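Local coordinates for putative aldo/keto reductase (Salmonella enterica subsp. enterica serovar Typhimurium, PDB 4R9O), which probably works as an NADP-dependent oxidoreductase of the aldo/keto reductase family, built on a TIM barrel, at residues F40-H44 with S266-V272. Residues are numbered along the deposited sequence; the frame is centred on the assembly and turned at random.
Sequences FIEEH and SGKIERV
Phe40 sets CE1 and CZ of its ring against the turn that opens helix 269-276. Its CE1 lies 3.4 Å from Gly267 O, and CZ is 3.6 Å from Ser266 O; both carbonyls approach obliquely, whereas the backbone N of Ile269 stands at the ring edge, near its plane. With CG anti to the backbone N (chi1 178°), the ring reaches across from helix 34-46 into this turn. CE1 also meets Ile269 CD1 at 4.0 Å, and CZ touches Val272 CG2.

Ile269 is the main partner from the other segment. Its CG1 packs 3.7 Å from Glu43 CB, and at the carboxylate end Glu43 OE1 lies 3.8 Å from Ile269 CG2. Ile269 CD1 extends to the His44 backbone and sits 4.0 Å from His44 CB. No hydrogen bond crosses between the two segments.

Further out, Ser266 OG accepts from Lys268 N (3.1 Å, 158° at the hydrogen), an ST turn just before the helix, whose N-cap position is Lys268. The His44 ring is fixed by hydrogen bonds from ND1 to Val49 O and between NE2 and Tyr24 OH, with Ile41 O 3.6 Å above one face. Ser266 and Gly267 probably bind NADP(+), as in a close relative, so Phe40 packs against a likely cofactor loop. Trp30 meets the Phe40 ring edge-to-face, and Met22 of strand 16-23 touches Phe40, His44 and Val272; that strand pairs in parallel with strand 261-264, which leads into this loop.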
loop_
_atom_site.group_PDB
_atom_site.type_symbol
_atom_site.label_atom_id
_atom_site.label_comp_id
_atom_site.label_asym_id
_atom_site.label_seq_id
_atom_site.Cartn_x
_atom_site.Cartn_y
_atom_site.Cartn_z
ATOM N N PHE C 40 36.705 28.556 2.652
ATOM C CA PHE C 40 35.976 27.414 2.094
ATOM C C PHE C 40 35.260 27.776 0.790
ATOM O O PHE C 40 35.295 27.017 -0.178
ATOM C CB PHE C 40 34.965 26.867 3.114
ATOM C CG PHE C 40 34.150 25.715 2.597
ATOM C CD1 PHE C 40 34.717 24.459 2.456
ATOM C CD2 PHE C 40 32.817 25.888 2.247
ATOM C CE1 PHE C 40 33.978 23.396 1.975
ATOM C CE2 PHE C 40 32.065 24.833 1.758
ATOM C CZ PHE C 40 32.637 23.585 1.621
ATOM N N ILE C 41 34.602 28.931 0.779
ATOM C CA ILE C 41 33.964 29.452 -0.423
ATOM C C ILE C 41 34.996 29.641 -1.531
ATOM O O ILE C 41 34.810 29.166 -2.646
ATOM C CB ILE C 41 33.246 30.795 -0.148
ATOM C CG1 ILE C 41 32.063 30.583 0.803
ATOM C CG2 ILE C 41 32.778 31.433 -1.456
ATOM C CD1 ILE C 41 31.456 31.869 1.326
ATOM N N GLU C 42 36.094 30.328 -1.212
ATOM C CA GLU C 42 37.172 30.535 -2.175
ATOM C C GLU C 42 37.712 29.217 -2.714
ATOM O O GLU C 42 38.103 29.133 -3.874
ATOM C CB GLU C 42 38.315 31.343 -1.539
ATOM C CG GLU C 42 37.971 32.796 -1.311
ATOM C CD GLU C 42 39.110 33.567 -0.684
ATOM O OE1 GLU C 42 40.032 32.924 -0.141
ATOM O OE2 GLU C 42 39.075 34.813 -0.734
ATOM N N GLU C 43 37.737 28.187 -1.872
ATOM C CA GLU C 43 38.283 26.897 -2.281
ATOM C C GLU C 43 37.354 26.144 -3.237
ATOM O O GLU C 43 37.829 25.494 -4.172
ATOM C CB GLU C 43 38.603 26.033 -1.056
ATOM C CG GLU C 43 40.037 26.247 -0.540
ATOM C CD GLU C 43 40.294 25.639 0.829
ATOM O OE1 GLU C 43 39.320 25.317 1.536
ATOM O OE2 GLU C 43 41.479 25.489 1.202
ATOM N N HIS C 44 36.039 26.214 -3.035
ATOM C CA HIS C 44 35.183 25.484 -3.963
ATOM C C HIS C 44 34.983 26.326 -5.227
ATOM O O HIS C 44 34.782 25.783 -6.317
ATOM C CB HIS C 44 33.854 25.030 -3.302
ATOM C CG HIS C 44 32.849 26.111 -3.009
ATOM N ND1 HIS C 44 32.272 26.893 -3.986
ATOM C CD2 HIS C 44 32.243 26.457 -1.847
ATOM C CE1 HIS C 44 31.389 27.706 -3.432
ATOM N NE2 HIS C 44 31.347 27.458 -2.135
ATOM N N SER C 266 28.787 18.697 2.144
ATOM C CA SER C 266 29.909 18.513 3.060
ATOM C C SER C 266 30.749 19.778 3.206
ATOM O O SER C 266 31.169 20.371 2.213
ATOM C CB SER C 266 30.799 17.357 2.591
ATOM O OG SER C 266 32.026 17.335 3.314
ATOM N N GLY C 267 31.013 20.168 4.451
ATOM C CA GLY C 267 31.838 21.328 4.730
ATOM C C GLY C 267 33.323 21.032 4.655
ATOM O O GLY C 267 34.145 21.853 5.052
ATOM N N LYS C 268 33.665 19.857 4.135
ATOM C CA LYS C 268 35.061 19.456 3.979
ATOM C C LYS C 268 35.493 19.534 2.513
ATOM O O LYS C 268 34.983 18.798 1.663
ATOM C CB LYS C 268 35.268 18.040 4.518
ATOM C CG LYS C 268 34.903 17.866 5.988
ATOM C CD LYS C 268 35.143 16.431 6.440
ATOM C CE LYS C 268 34.798 16.236 7.908
ATOM N NZ LYS C 268 35.615 17.105 8.788
ATOM N N ILE C 269 36.438 20.423 2.217
ATOM C CA ILE C 269 36.822 20.677 0.833
ATOM C C ILE C 269 37.434 19.431 0.199
ATOM O O ILE C 269 37.368 19.246 -1.014
ATOM C CB ILE C 269 37.799 21.871 0.724
ATOM C CG1 ILE C 269 37.786 22.427 -0.703
ATOM C CG2 ILE C 269 39.203 21.489 1.193
ATOM C CD1 ILE C 269 36.392 22.785 -1.199
ATOM N N GLU C 270 38.000 18.569 1.037
ATOM C CA GLU C 270 38.480 17.263 0.607
ATOM C C GLU C 270 37.365 16.463 -0.063
ATOM O O GLU C 270 37.560 15.888 -1.133
ATOM C CB GLU C 270 39.045 16.497 1.808
ATOM C CG GLU C 270 38.182 16.631 3.062
ATOM C CD GLU C 270 38.994 16.695 4.343
ATOM O OE1 GLU C 270 39.168 15.644 4.996
ATOM O OE2 GLU C 270 39.457 17.803 4.698
ATOM N N ARG C 271 36.193 16.445 0.567
ATOM C CA ARG C 271 35.060 15.663 0.077
ATOM C C ARG C 271 34.371 16.308 -1.124
ATOM O O ARG C 271 33.838 15.607 -1.986
ATOM C CB ARG C 271 34.045 15.439 1.200
ATOM C CG ARG C 271 34.428 14.331 2.172
ATOM C CD ARG C 271 33.316 14.080 3.185
ATOM N NE ARG C 271 32.027 13.824 2.537
ATOM C CZ ARG C 271 31.498 12.617 2.352
ATOM N NH1 ARG C 271 32.133 11.530 2.778
ATOM N NH2 ARG C 271 30.322 12.495 1.749
ATOM N N VAL C 272 34.354 17.635 -1.168
ATOM C CA VAL C 272 33.900 18.357 -2.353
ATOM C C VAL C 272 34.741 17.987 -3.574
ATOM O O VAL C 272 34.207 17.713 -4.644
ATOM C CB VAL C 272 33.972 19.887 -2.160
ATOM C CG1 VAL C 272 33.709 20.612 -3.485
ATOM C CG2 VAL C 272 33.014 20.343 -1.075
#